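Local coordinates for nird-like protein (PDB 4CH7), which decarboxylates siroheme to 12,18-didecarboxysiroheme in the biosynthesis of heme d1, at residues 43-47 and 48-52; 6-9 and 10-14; 30-34 and 35-39; 184-187 and 188-191; 17-20 and 21-24. All coordinates share one frame; numbering follows the deposited sequence.

Contact 1: 43-47 and 48-52; sequences KLVED and GIVRH
G48 is held to the last turn of helix 34-47 by its backbone N, which donates to L44 O at 3.2 Å from well above the carbonyl plane. The same oxygen is approached by two further amides, I49 N and V50 N, both in weak bonds, so that one carbonyl gathers the chain as it leaves the helix. G48 has positive phi, a conformation in which a CB would be jammed against D47 O, and glycine is therefore the fitting residue here. The turn folds V50 back over the two helical residues L44 and V45. Its CG2, which stands between backbone N and carbonyl carbon, lies 3.6 Å from L44 CB and 3.7 Å from V45 CG1, thus touching two neighbouring side chains with one methyl. V45 and V50 lie at an oblique angle to each other, and V45 CA points its hydrogen almost straight at V50 O. Besides V50, L44 also packs on F5 and L9 of helix 4-11, joining this turn to the core of the domain. Such a glycine-ended helix marks the end of the third helix of the helix-turn-helix domain, from which a short loop leads into strand 53-57, paired with strand 217-222.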
loop_
_atom_site.group_PDB
_atom_site.type_symbol
_atom_site.label_atom_id
_atom_site.label_comp_id
_atom_site.label_asym_id
_atom_site.label_seq_id
_atom_site.Cartn_x
_atom_site.Cartn_y
_atom_site.Cartn_z
ATOM N N LYS A 43 13.596 -19.572 -7.910
ATOM C CA LYS A 43 13.001 -19.729 -9.233
ATOM C C LYS A 43 11.684 -18.976 -9.340
ATOM O O LYS A 43 11.447 -18.263 -10.313
ATOM C CB LYS A 43 12.760 -21.206 -9.545
ATOM C CG LYS A 43 13.984 -21.976 -10.007
ATOM C CD LYS A 43 13.598 -23.397 -10.390
ATOM C CE LYS A 43 14.788 -24.183 -10.911
ATOM N NZ LYS A 43 14.439 -25.614 -11.137
ATOM N N LEU A 44 10.831 -19.134 -8.334
ATOM C CA LEU A 44 9.527 -18.482 -8.342
ATOM C C LEU A 44 9.630 -16.956 -8.313
ATOM O O LEU A 44 8.800 -16.277 -8.913
ATOM C CB LEU A 44 8.635 -19.008 -7.209
ATOM C CG LEU A 44 8.069 -20.420 -7.404
ATOM C CD1 LEU A 44 8.723 -21.412 -6.463
ATOM C CD2 LEU A 44 6.560 -20.437 -7.227
ATOM N N VAL A 45 10.647 -16.420 -7.636
ATOM C CA VAL A 45 10.872 -14.971 -7.630
ATOM C C VAL A 45 11.714 -14.521 -8.826
ATOM O O VAL A 45 11.514 -13.429 -9.358
ATOM C CB VAL A 45 11.463 -14.443 -6.290
ATOM C CG1 VAL A 45 10.652 -14.950 -5.108
ATOM C CG2 VAL A 45 12.931 -14.817 -6.139
ATOM N N GLU A 46 12.638 -15.377 -9.251
ATOM C CA GLU A 46 13.455 -15.125 -10.434
ATOM C C GLU A 46 12.571 -14.993 -11.668
ATOM O O GLU A 46 12.867 -14.220 -12.581
ATOM C CB GLU A 46 14.466 -16.262 -10.622
ATOM C CG GLU A 46 15.190 -16.299 -11.962
ATOM C CD GLU A 46 16.379 -17.243 -11.946
ATOM O OE1 GLU A 46 16.767 -17.688 -10.846
ATOM O OE2 GLU A 46 16.932 -17.533 -13.028
ATOM N N ASP A 47 11.469 -15.733 -11.678
ATOM C CA ASP A 47 10.621 -15.803 -12.857
ATOM C C ASP A 47 9.404 -14.875 -12.787
ATOM O O ASP A 47 8.874 -14.468 -13.816
ATOM C CB ASP A 47 10.231 -17.256 -13.140
ATOM C CG ASP A 47 11.444 -18.150 -13.300
ATOM O OD1 ASP A 47 12.546 -17.618 -13.536
ATOM O OD2 ASP A 47 11.304 -19.379 -13.179
ATOM N N GLY A 48 8.965 -14.533 -11.580
ATOM C CA GLY A 48 8.019 -13.443 -11.417
ATOM C C GLY A 48 6.533 -13.747 -11.301
ATOM O O GLY A 48 5.708 -12.913 -11.680
ATOM N N ILE A 49 6.179 -14.921 -10.783
ATOM C CA ILE A 49 4.785 -15.186 -10.428
ATOM C C ILE A 49 4.605 -14.783 -8.969
ATOM O O ILE A 49 3.518 -14.399 -8.534
ATOM C CB ILE A 49 4.373 -16.653 -10.679
ATOM C CG1 ILE A 49 2.996 -16.701 -11.342
ATOM C CG2 ILE A 49 4.380 -17.467 -9.394
ATOM C CD1 ILE A 49 2.914 -15.894 -12.618
ATOM N N VAL A 50 5.700 -14.890 -8.226
ATOM C CA VAL A 50 5.894 -14.142 -7.001
ATOM C C VAL A 50 7.184 -13.390 -7.298
ATOM O O VAL A 50 8.080 -13.938 -7.922
ATOM C CB VAL A 50 6.009 -15.059 -5.755
ATOM C CG1 VAL A 50 4.733 -15.867 -5.571
ATOM C CG2 VAL A 50 7.204 -15.987 -5.855
ATOM N N ARG A 51 7.268 -12.119 -6.934
ATOM C CA ARG A 51 8.444 -11.343 -7.314
ATOM C C ARG A 51 9.279 -10.995 -6.103
ATOM O O ARG A 51 10.402 -10.501 -6.220
ATOM C CB ARG A 51 8.039 -10.069 -8.054
ATOM C CG ARG A 51 7.774 -10.258 -9.536
ATOM C CD ARG A 51 6.428 -9.674 -9.928
ATOM N NE ARG A 51 5.325 -10.569 -9.592
ATOM C CZ ARG A 51 4.161 -10.162 -9.093
ATOM N NH1 ARG A 51 3.952 -8.874 -8.866
ATOM N NH2 ARG A 51 3.210 -11.044 -8.817
ATOM N N HIS A 52 8.721 -11.270 -4.932
ATOM C CA HIS A 52 9.351 -10.857 -3.697
ATOM C C HIS A 52 8.876 -11.719 -2.544
ATOM O O HIS A 52 7.977 -12.551 -2.697
ATOM C CB HIS A 52 9.016 -9.390 -3.427
ATOM C CG HIS A 52 10.143 -8.612 -2.824
ATOM N ND1 HIS A 52 10.068 -8.051 -1.569
ATOM C CD2 HIS A 52 11.366 -8.300 -3.307
ATOM C CE1 HIS A 52 11.197 -7.424 -1.302
ATOM N NE2 HIS A 52 12.006 -7.560 -2.342
#

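Contact 2: 6-9 and 10-14; sequences DKIL and KIIQK
With CG anti to the carbonyl carbon (chi1 -64°) and the chain extended beyond it, Q13 reaches back along the helix end and sets its amide beside L9. NE2 donates to L9 O at 2.6 Å, a short bond. It comes in from above the carbonyl plane, 61° out of it, while the oxygen lies close to the plane of the Q13 amide. The side chain thus supplies the donor for a carbonyl in the last turn of the helix. The amide is pressed close to the leucine as well, with NE2 3.3 Å from both L9 CG and L9 CD1. The two side chains run obliquely to each other. I12 holds CG1 between its backbone N and carbonyl carbon (chi1 61°), which lays CG1 3.3 Å from I8 O, and its N donates to that oxygen at 3.1 Å. CG2 of I12 looks toward I8 CG2 at 4.4 Å, and the side chain also packs on I41 of helix 34-47. Cutting I12 back to an alanine would probably open a gap beside I41 and leave the I8 carbonyl less shielded. Upstream, K10 N and I11 N make regular helical bonds to D6 O and K7 O. Helix 4-11 lies against two others: I8 packs on V30, L37 and I41, and I11 on L26 and E29 of helix 22-30. Past its end, I12 pairs by backbone hydrogen bonds with A222 of strand 217-222, and Q13 O accepts from R219 NH2.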
loop_
_atom_site.group_PDB
_atom_site.type_symbol
_atom_site.label_atom_id
_atom_site.label_comp_id
_atom_site.label_asym_id
_atom_site.label_seq_id
_atom_site.Cartn_x
_atom_site.Cartn_y
_atom_site.Cartn_z
ATOM N N ASP A 6 3.300 -26.429 -6.605
ATOM C CA ASP A 6 2.017 -25.978 -6.081
ATOM C C ASP A 6 2.024 -25.853 -4.557
ATOM O O ASP A 6 1.505 -24.882 -4.007
ATOM C CB ASP A 6 0.903 -26.931 -6.525
ATOM C CG ASP A 6 0.559 -26.787 -7.996
ATOM O OD1 ASP A 6 1.278 -27.356 -8.844
ATOM O OD2 ASP A 6 -0.442 -26.105 -8.302
ATOM N N LYS A 7 2.611 -26.838 -3.879
ATOM C CA LYS A 7 2.690 -26.833 -2.416
ATOM C C LYS A 7 3.582 -25.715 -1.880
ATOM O O LYS A 7 3.252 -25.067 -0.888
ATOM C CB LYS A 7 3.194 -28.180 -1.896
ATOM C CG LYS A 7 2.101 -29.165 -1.529
ATOM C CD LYS A 7 2.701 -30.445 -0.979
ATOM C CE LYS A 7 3.662 -31.069 -1.975
ATOM N NZ LYS A 7 4.300 -32.301 -1.437
ATOM N N ILE A 8 4.718 -25.506 -2.537
ATOM C CA ILE A 8 5.671 -24.476 -2.140
ATOM C C ILE A 8 5.105 -23.084 -2.386
ATOM O O ILE A 8 5.146 -22.225 -1.502
ATOM C CB ILE A 8 6.986 -24.618 -2.916
ATOM C CG1 ILE A 8 7.720 -25.890 -2.506
ATOM C CG2 ILE A 8 7.877 -23.422 -2.681
ATOM C CD1 ILE A 8 8.940 -26.176 -3.347
ATOM N N LEU A 9 4.600 -22.867 -3.598
ATOM C CA LEU A 9 3.967 -21.607 -3.973
ATOM C C LEU A 9 2.864 -21.238 -2.989
ATOM O O LEU A 9 2.752 -20.087 -2.565
ATOM C CB LEU A 9 3.385 -21.710 -5.385
ATOM C CG LEU A 9 2.485 -20.552 -5.811
ATOM C CD1 LEU A 9 3.292 -19.270 -5.909
ATOM C CD2 LEU A 9 1.771 -20.849 -7.120
ATOM N N LYS A 10 2.061 -22.231 -2.623
ATOM C CA LYS A 10 0.968 -22.046 -1.676
ATOM C C LYS A 10 1.464 -21.675 -0.276
ATOM O O LYS A 10 0.883 -20.814 0.388
ATOM C CB LYS A 10 0.119 -23.321 -1.607
ATOM C CG LYS A 10 -0.978 -23.293 -0.553
ATOM C CD LYS A 10 -1.640 -24.653 -0.396
ATOM C CE LYS A 10 -2.792 -24.595 0.596
ATOM N NZ LYS A 10 -2.356 -24.146 1.948
ATOM N N ILE A 11 2.540 -22.319 0.167
ATOM C CA ILE A 11 2.993 -22.196 1.554
ATOM C C ILE A 11 3.784 -20.916 1.850
ATOM O O ILE A 11 3.787 -20.438 2.984
ATOM C CB ILE A 11 3.798 -23.451 2.007
ATOM C CG1 ILE A 11 3.787 -23.586 3.532
ATOM C CG2 ILE A 11 5.223 -23.420 1.471
ATOM C CD1 ILE A 11 4.475 -24.839 4.049
ATOM N N ILE A 12 4.445 -20.360 0.839
ATOM C CA ILE A 12 5.226 -19.138 1.028
ATOM C C ILE A 12 4.357 -17.886 0.928
ATOM O O ILE A 12 4.842 -16.760 1.086
ATOM C CB ILE A 12 6.376 -19.034 0.020
ATOM C CG1 ILE A 12 5.839 -19.011 -1.415
ATOM C CG2 ILE A 12 7.341 -20.180 0.221
ATOM C CD1 ILE A 12 6.922 -18.891 -2.478
ATOM N N GLN A 13 3.073 -18.094 0.654
ATOM C CA GLN A 13 2.105 -17.008 0.648
ATOM C C GLN A 13 1.412 -16.944 2.001
ATOM O O GLN A 13 0.765 -15.950 2.334
ATOM C CB GLN A 13 1.084 -17.204 -0.471
ATOM C CG GLN A 13 1.687 -17.159 -1.867
ATOM C CD GLN A 13 0.682 -17.492 -2.951
ATOM O OE1 GLN A 13 -0.295 -16.773 -3.152
ATOM N NE2 GLN A 13 0.919 -18.588 -3.657
ATOM N N LYS A 14 1.552 -18.016 2.776
ATOM C CA LYS A 14 1.093 -18.026 4.158
ATOM C C LYS A 14 2.128 -17.305 5.008
ATOM O O LYS A 14 3.282 -17.163 4.596
ATOM C CB LYS A 14 0.911 -19.460 4.657
ATOM C CG LYS A 14 -0.037 -20.296 3.811
ATOM C CD LYS A 14 -0.357 -21.627 4.473
ATOM C CE LYS A 14 -1.152 -21.439 5.754
ATOM N NZ LYS A 14 -1.677 -22.733 6.282
#

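Contact 3: 30-34 and 35-39; sequences VGIEE and GKLLK
I32 and L37 cross at about a right angle, the end of the isoleucine lying on the root of the leucine: I32 CD1 is 3.7 Å from L37 CA and 3.9 Å from L37 CB. The E33 side chain takes a different course. Its CG starts anti to the backbone N (chi1 -174°), then the chain bends at chi2 (-95°) and curls the carboxylate back under the first turn of helix 34-47. There OE1 accepts from K36 N at 2.7 Å, met from above the carboxylate plane, and OE2 takes a weak bond from G35 N. E33 is thus the N-cap, and its negative group at the helix start probably interacts favourably with the helix dipole. Its backbone O accepts from L37 N at 3.0 Å, and E34 O from L38 N at 2.8 Å. Just before I32, G31 is the positive-phi residue of the Schellman motif that closes helix 22-30, so the turn of the helix-turn-helix runs from that motif to the cap. I32 rests on I8 of helix 4-11, L37 reaches L26 of helix 22-30, and E34 and L38 lie against F23, locking helix 34-47 across its two neighbours.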
loop_
_atom_site.group_PDB
_atom_site.type_symbol
_atom_site.label_atom_id
_atom_site.label_comp_id
_atom_site.label_asym_id
_atom_site.label_seq_id
_atom_site.Cartn_x
_atom_site.Cartn_y
_atom_site.Cartn_z
ATOM N N VAL A 30 6.192 -29.088 3.770
ATOM C CA VAL A 30 6.055 -29.417 2.351
ATOM C C VAL A 30 6.462 -30.867 2.085
ATOM O O VAL A 30 5.845 -31.559 1.269
ATOM C CB VAL A 30 6.857 -28.434 1.463
ATOM C CG1 VAL A 30 7.107 -29.016 0.080
ATOM C CG2 VAL A 30 6.122 -27.104 1.356
ATOM N N GLY A 31 7.487 -31.333 2.792
ATOM C CA GLY A 31 7.937 -32.704 2.644
ATOM C C GLY A 31 9.148 -32.842 1.745
ATOM O O GLY A 31 9.400 -33.916 1.198
ATOM N N ILE A 32 9.897 -31.755 1.592
ATOM C CA ILE A 32 11.120 -31.788 0.798
ATOM C C ILE A 32 12.308 -31.251 1.589
ATOM O O ILE A 32 12.136 -30.569 2.600
ATOM C CB ILE A 32 10.978 -30.985 -0.511
ATOM C CG1 ILE A 32 10.739 -29.505 -0.214
ATOM C CG2 ILE A 32 9.853 -31.545 -1.374
ATOM C CD1 ILE A 32 10.572 -28.664 -1.456
ATOM N N GLU A 33 13.510 -31.569 1.124
ATOM C CA GLU A 33 14.739 -31.104 1.760
ATOM C C GLU A 33 14.831 -29.581 1.670
ATOM O O GLU A 33 14.404 -28.992 0.678
ATOM C CB GLU A 33 15.945 -31.775 1.100
ATOM C CG GLU A 33 17.280 -31.492 1.763
ATOM C CD GLU A 33 18.017 -30.348 1.108
ATOM O OE1 GLU A 33 17.659 -29.985 -0.033
ATOM O OE2 GLU A 33 18.955 -29.815 1.732
ATOM N N GLU A 34 15.371 -28.948 2.711
ATOM C CA GLU A 34 15.353 -27.488 2.824
ATOM C C GLU A 34 16.096 -26.770 1.700
ATOM O O GLU A 34 15.593 -25.787 1.149
ATOM C CB GLU A 34 15.900 -27.038 4.182
ATOM C CG GLU A 34 15.811 -25.530 4.402
ATOM C CD GLU A 34 16.435 -25.087 5.708
ATOM O OE1 GLU A 34 16.920 -25.956 6.460
ATOM O OE2 GLU A 34 16.439 -23.868 5.978
ATOM N N GLY A 35 17.292 -27.252 1.374
ATOM C CA GLY A 35 18.076 -26.671 0.298
ATOM C C GLY A 35 17.308 -26.679 -1.007
ATOM O O GLY A 35 17.348 -25.711 -1.769
ATOM N N LYS A 36 16.593 -27.773 -1.256
ATOM C CA LYS A 36 15.755 -27.889 -2.440
ATOM C C LYS A 36 14.590 -26.901 -2.392
ATOM O O LYS A 36 14.249 -26.285 -3.404
ATOM C CB LYS A 36 15.234 -29.317 -2.595
ATOM C CG LYS A 36 14.316 -29.491 -3.793
ATOM C CD LYS A 36 14.035 -30.953 -4.078
ATOM C CE LYS A 36 13.156 -31.099 -5.307
ATOM N NZ LYS A 36 12.906 -32.522 -5.659
ATOM N N LEU A 37 13.984 -26.753 -1.214
ATOM C CA LEU A 37 12.917 -25.774 -1.027
ATOM C C LEU A 37 13.426 -24.377 -1.350
ATOM O O LEU A 37 12.794 -23.642 -2.105
ATOM C CB LEU A 37 12.371 -25.810 0.406
ATOM C CG LEU A 37 11.442 -24.649 0.773
ATOM C CD1 LEU A 37 10.179 -24.699 -0.063
ATOM C CD2 LEU A 37 11.101 -24.635 2.253
ATOM N N LEU A 38 14.579 -24.032 -0.782
ATOM C CA LEU A 38 15.191 -22.718 -0.969
ATOM C C LEU A 38 15.426 -22.357 -2.436
ATOM O O LEU A 38 14.943 -21.327 -2.910
ATOM C CB LEU A 38 16.506 -22.628 -0.191
ATOM C CG LEU A 38 16.382 -22.345 1.305
ATOM C CD1 LEU A 38 17.748 -22.214 1.951
ATOM C CD2 LEU A 38 15.562 -21.093 1.531
ATOM N N LYS A 39 16.170 -23.203 -3.147
ATOM C CA LYS A 39 16.487 -22.953 -4.552
ATOM C C LYS A 39 15.225 -22.835 -5.406
ATOM O O LYS A 39 15.180 -22.049 -6.356
ATOM C CB LYS A 39 17.420 -24.038 -5.103
ATOM C CG LYS A 39 17.749 -23.872 -6.583
ATOM C CD LYS A 39 18.790 -24.870 -7.056
ATOM C CE LYS A 39 18.856 -24.905 -8.575
ATOM N NZ LYS A 39 17.585 -25.403 -9.171
#

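Contact 4: 184-187 and 188-191; sequences PLVE and RPFL
P189 folds against P184 in the loop 184-191, which leads into helix 191-196 of the second helix-turn-helix domain and holds an inverse gamma turn centred on L185. The apolar contacts all gather on P189. V186 CG2 lies 3.6 Å from P189 CA, over the backbone side of the ring, and 4.1 Å from P189 CB. P184 comes from another direction: its CB is 4.2 Å from P189 CB, and its CG touches P189 O. Carbonyls supply a second kind of contact, since P189 CB stands 3.4 Å from P184 O and P189 CD 3.3 Å from E187 O, so two oxygens meet the ring at different carbons. Hydrogen bonding between the two halves is absent; each half has its own, a weak V186 N to P184 O bond across the gamma turn and L191 N to R188 O, which leads into the helix. The charged ends of E187 and R188 do not touch, OE2 of the glutamate standing 5.7 Å from NH1 of the arginine, though their carboxylate and guanidinium planes are nearly coplanar (17° apart). The arginine, bent at chi2 and chi3, makes its salt bridge through NH2 to OE1 of E201 on helix 201-213. R188 also touches E21 of the first domain, and P189 packs on P22. Between the two side chains of E187 and R188 the approach is aliphatic, with E187 CG 4.0 Å from R188 CG.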
loop_
_atom_site.group_PDB
_atom_site.type_symbol
_atom_site.label_atom_id
_atom_site.label_comp_id
_atom_site.label_asym_id
_atom_site.label_seq_id
_atom_site.Cartn_x
_atom_site.Cartn_y
_atom_site.Cartn_z
ATOM N N PRO A 184 15.777 -12.689 3.214
ATOM C CA PRO A 184 16.883 -13.527 2.743
ATOM C C PRO A 184 16.451 -14.977 2.555
ATOM O O PRO A 184 15.820 -15.546 3.447
ATOM C CB PRO A 184 17.900 -13.436 3.884
ATOM C CG PRO A 184 17.587 -12.145 4.586
ATOM C CD PRO A 184 16.093 -12.011 4.487
ATOM N N LEU A 185 16.780 -15.562 1.408
ATOM C CA LEU A 185 16.464 -16.960 1.164
ATOM C C LEU A 185 17.618 -17.835 1.634
ATOM O O LEU A 185 18.335 -18.430 0.828
ATOM C CB LEU A 185 16.145 -17.200 -0.313
ATOM C CG LEU A 185 14.934 -16.425 -0.838
ATOM C CD1 LEU A 185 14.523 -16.892 -2.224
ATOM C CD2 LEU A 185 13.775 -16.536 0.132
ATOM N N VAL A 186 17.789 -17.894 2.953
ATOM C CA VAL A 186 18.874 -18.646 3.569
ATOM C C VAL A 186 18.357 -19.449 4.758
ATOM O O VAL A 186 17.202 -19.307 5.159
ATOM C CB VAL A 186 20.011 -17.713 4.035
ATOM C CG1 VAL A 186 20.737 -17.117 2.843
ATOM C CG2 VAL A 186 19.465 -16.613 4.929
ATOM N N GLU A 187 19.224 -20.287 5.316
ATOM C CA GLU A 187 18.869 -21.138 6.443
ATOM C C GLU A 187 18.576 -20.318 7.697
ATOM O O GLU A 187 17.697 -20.665 8.489
ATOM C CB GLU A 187 19.999 -22.134 6.707
ATOM C CG GLU A 187 19.865 -22.935 7.990
ATOM C CD GLU A 187 20.657 -24.224 7.945
ATOM O OE1 GLU A 187 20.577 -24.926 6.918
ATOM O OE2 GLU A 187 21.351 -24.537 8.934
ATOM N N ARG A 188 19.310 -19.224 7.866
ATOM C CA ARG A 188 19.153 -18.369 9.037
ATOM C C ARG A 188 18.891 -16.927 8.615
ATOM O O ARG A 188 19.775 -16.075 8.724
ATOM C CB ARG A 188 20.400 -18.447 9.918
ATOM C CG ARG A 188 20.699 -19.845 10.431
ATOM C CD ARG A 188 19.963 -20.131 11.730
ATOM N NE ARG A 188 20.528 -19.361 12.834
ATOM C CZ ARG A 188 21.569 -19.758 13.559
ATOM N NH1 ARG A 188 22.156 -20.919 13.302
ATOM N NH2 ARG A 188 22.027 -18.997 14.544
ATOM N N PRO A 189 17.659 -16.646 8.153
ATOM C CA PRO A 189 17.316 -15.359 7.533
ATOM C C PRO A 189 17.155 -14.200 8.515
ATOM O O PRO A 189 16.939 -13.072 8.074
ATOM C CB PRO A 189 15.978 -15.652 6.850
ATOM C CG PRO A 189 15.361 -16.734 7.692
ATOM C CD PRO A 189 16.511 -17.574 8.183
ATOM N N PHE A 190 17.249 -14.468 9.814
ATOM C CA PHE A 190 17.171 -13.407 10.811
ATOM C C PHE A 190 18.547 -13.089 11.390
ATOM O O PHE A 190 18.709 -12.113 12.125
ATOM C CB PHE A 190 16.226 -13.805 11.947
ATOM C CG PHE A 190 14.786 -13.896 11.538
ATOM C CD1 PHE A 190 14.019 -12.749 11.409
ATOM C CD2 PHE A 190 14.194 -15.130 11.298
ATOM C CE1 PHE A 190 12.684 -12.822 11.033
ATOM C CE2 PHE A 190 12.858 -15.217 10.922
ATOM C CZ PHE A 190 12.102 -14.060 10.791
ATOM N N LEU A 191 19.533 -13.917 11.054
ATOM C CA LEU A 191 20.868 -13.813 11.644
ATOM C C LEU A 191 21.599 -12.517 11.295
ATOM O O LEU A 191 22.051 -11.798 12.187
ATOM C CB LEU A 191 21.730 -15.016 11.260
ATOM C CG LEU A 191 23.117 -15.027 11.902
ATOM C CD1 LEU A 191 22.988 -14.934 13.411
ATOM C CD2 LEU A 191 23.904 -16.265 11.506
#

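Contact 5: 17-20 and 21-24; sequences PLVK and EPFS
V19 sets its CG2 against the P22 ring where it joins the backbone, 3.4 Å from P22 N and 3.5 Å from P22 CA, and also 4.0 Å from P22 CB. That methyl stands between backbone N and carbonyl carbon because CG1 is turned anti to the carbonyl carbon (chi1 -57°), and this aims CG2 at the proline. P17 approaches the same CB with its CG at 4.2 Å, the two proline rings lying obliquely to each other, while P17 O comes within 3.5 Å of P22 CB. K20 O likewise stands 3.4 Å from P22 CD, a van der Waals contact. One ring is therefore met by a valine methyl, a proline carbon and two carbonyl oxygens. The inverse gamma turn centred on L18, closed by a weak bond from V19 N to P17 O, brings the loop round so that V19 and P17 both face P22. Beyond P22, S24 N donates weakly to E21 O. On the far side of the turn, L18 packs on F190 in the second helix-turn-helix domain. E21 is the N-cap and P22 the first residue of helix 22-30, a place where a proline costs no hydrogen bond; the segment is the entry to the second helix of a helix-turn-helix domain.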
loop_
_atom_site.group_PDB
_atom_site.type_symbol
_atom_site.label_atom_id
_atom_site.label_comp_id
_atom_site.label_asym_id
_atom_site.label_seq_id
_atom_site.Cartn_x
_atom_site.Cartn_y
_atom_site.Cartn_z
ATOM N N PRO A 17 6.745 -18.395 9.708
ATOM C CA PRO A 17 6.938 -18.396 11.166
ATOM C C PRO A 17 8.166 -17.624 11.635
ATOM O O PRO A 17 9.222 -17.683 11.003
ATOM C CB PRO A 17 7.094 -19.886 11.502
ATOM C CG PRO A 17 7.481 -20.548 10.211
ATOM C CD PRO A 17 6.764 -19.761 9.152
ATOM N N LEU A 18 8.014 -16.905 12.743
ATOM C CA LEU A 18 9.122 -16.183 13.347
ATOM C C LEU A 18 9.968 -17.128 14.187
ATOM O O LEU A 18 9.863 -17.157 15.413
ATOM C CB LEU A 18 8.603 -15.022 14.195
ATOM C CG LEU A 18 7.839 -13.949 13.418
ATOM C CD1 LEU A 18 7.153 -12.982 14.361
ATOM C CD2 LEU A 18 8.783 -13.208 12.499
ATOM N N VAL A 19 10.791 -17.920 13.508
ATOM C CA VAL A 19 11.729 -18.817 14.165
ATOM C C VAL A 19 13.085 -18.610 13.509
ATOM O O VAL A 19 13.189 -17.877 12.524
ATOM C CB VAL A 19 11.293 -20.289 14.035
ATOM C CG1 VAL A 19 9.900 -20.484 14.600
ATOM C CG2 VAL A 19 11.326 -20.726 12.586
ATOM N N LYS A 20 14.122 -19.246 14.046
ATOM C CA LYS A 20 15.465 -19.069 13.506
ATOM C C LYS A 20 15.610 -19.708 12.128
ATOM O O LYS A 20 16.306 -19.178 11.263
ATOM C CB LYS A 20 16.511 -19.635 14.464
ATOM C CG LYS A 20 16.540 -18.938 15.818
ATOM C CD LYS A 20 17.624 -19.516 16.708
ATOM C CE LYS A 20 17.619 -18.848 18.074
ATOM N NZ LYS A 20 18.625 -19.455 18.985
ATOM N N GLU A 21 14.949 -20.845 11.928
ATOM C CA GLU A 21 15.011 -21.556 10.654
ATOM C C GLU A 21 13.612 -21.817 10.099
ATOM O O GLU A 21 13.127 -22.950 10.134
ATOM C CB GLU A 21 15.779 -22.874 10.808
ATOM C CG GLU A 21 17.196 -22.707 11.348
ATOM C CD GLU A 21 17.916 -24.027 11.543
ATOM O OE1 GLU A 21 17.458 -25.049 10.992
ATOM O OE2 GLU A 21 18.945 -24.039 12.247
ATOM N N PRO A 22 12.966 -20.766 9.563
ATOM C CA PRO A 22 11.581 -20.852 9.085
ATOM C C PRO A 22 11.443 -21.716 7.839
ATOM O O PRO A 22 10.393 -22.320 7.637
ATOM C CB PRO A 22 11.232 -19.396 8.766
ATOM C CG PRO A 22 12.547 -18.752 8.440
ATOM C CD PRO A 22 13.545 -19.425 9.346
ATOM N N PHE A 23 12.487 -21.772 7.018
ATOM C CA PHE A 23 12.450 -22.577 5.804
ATOM C C PHE A 23 12.682 -24.057 6.099
ATOM O O PHE A 23 12.312 -24.921 5.306
ATOM C CB PHE A 23 13.465 -22.061 4.785
ATOM C CG PHE A 23 13.183 -20.666 4.306
ATOM C CD1 PHE A 23 11.997 -20.374 3.645
ATOM C CD2 PHE A 23 14.106 -19.649 4.507
ATOM C CE1 PHE A 23 11.728 -19.085 3.199
ATOM C CE2 PHE A 23 13.849 -18.359 4.064
ATOM C CZ PHE A 23 12.657 -18.077 3.410
ATOM N N SER A 24 13.300 -24.343 7.239
ATOM C CA SER A 24 13.416 -25.715 7.720
ATOM C C SER A 24 12.020 -26.221 8.080
ATOM O O SER A 24 11.650 -27.354 7.761
ATOM C CB SER A 24 14.342 -25.775 8.937
ATOM O OG SER A 24 14.723 -27.104 9.234
#

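Contacts 1, 2, 3 and 5 follow the three helices of the first helix-turn-helix domain, and contact 4 belongs to the second. Contacts 1 and 2 are partly buried and meet through L9; contacts 3, 4 and 5 lie nearer the surface. Contacts 1 and 3 bracket helix 34-47, its end marked by a glycine and converging amides, its start by a glutamate cap. Contacts 4 and 5 are near-copies of the same loop, with matching prolines and valine, about 8 Å apart between centres, and touch each other, so the two domains pack here; neither has a hydrogen bond between its two segments, whereas contacts 1, 2 and 3 rely on several.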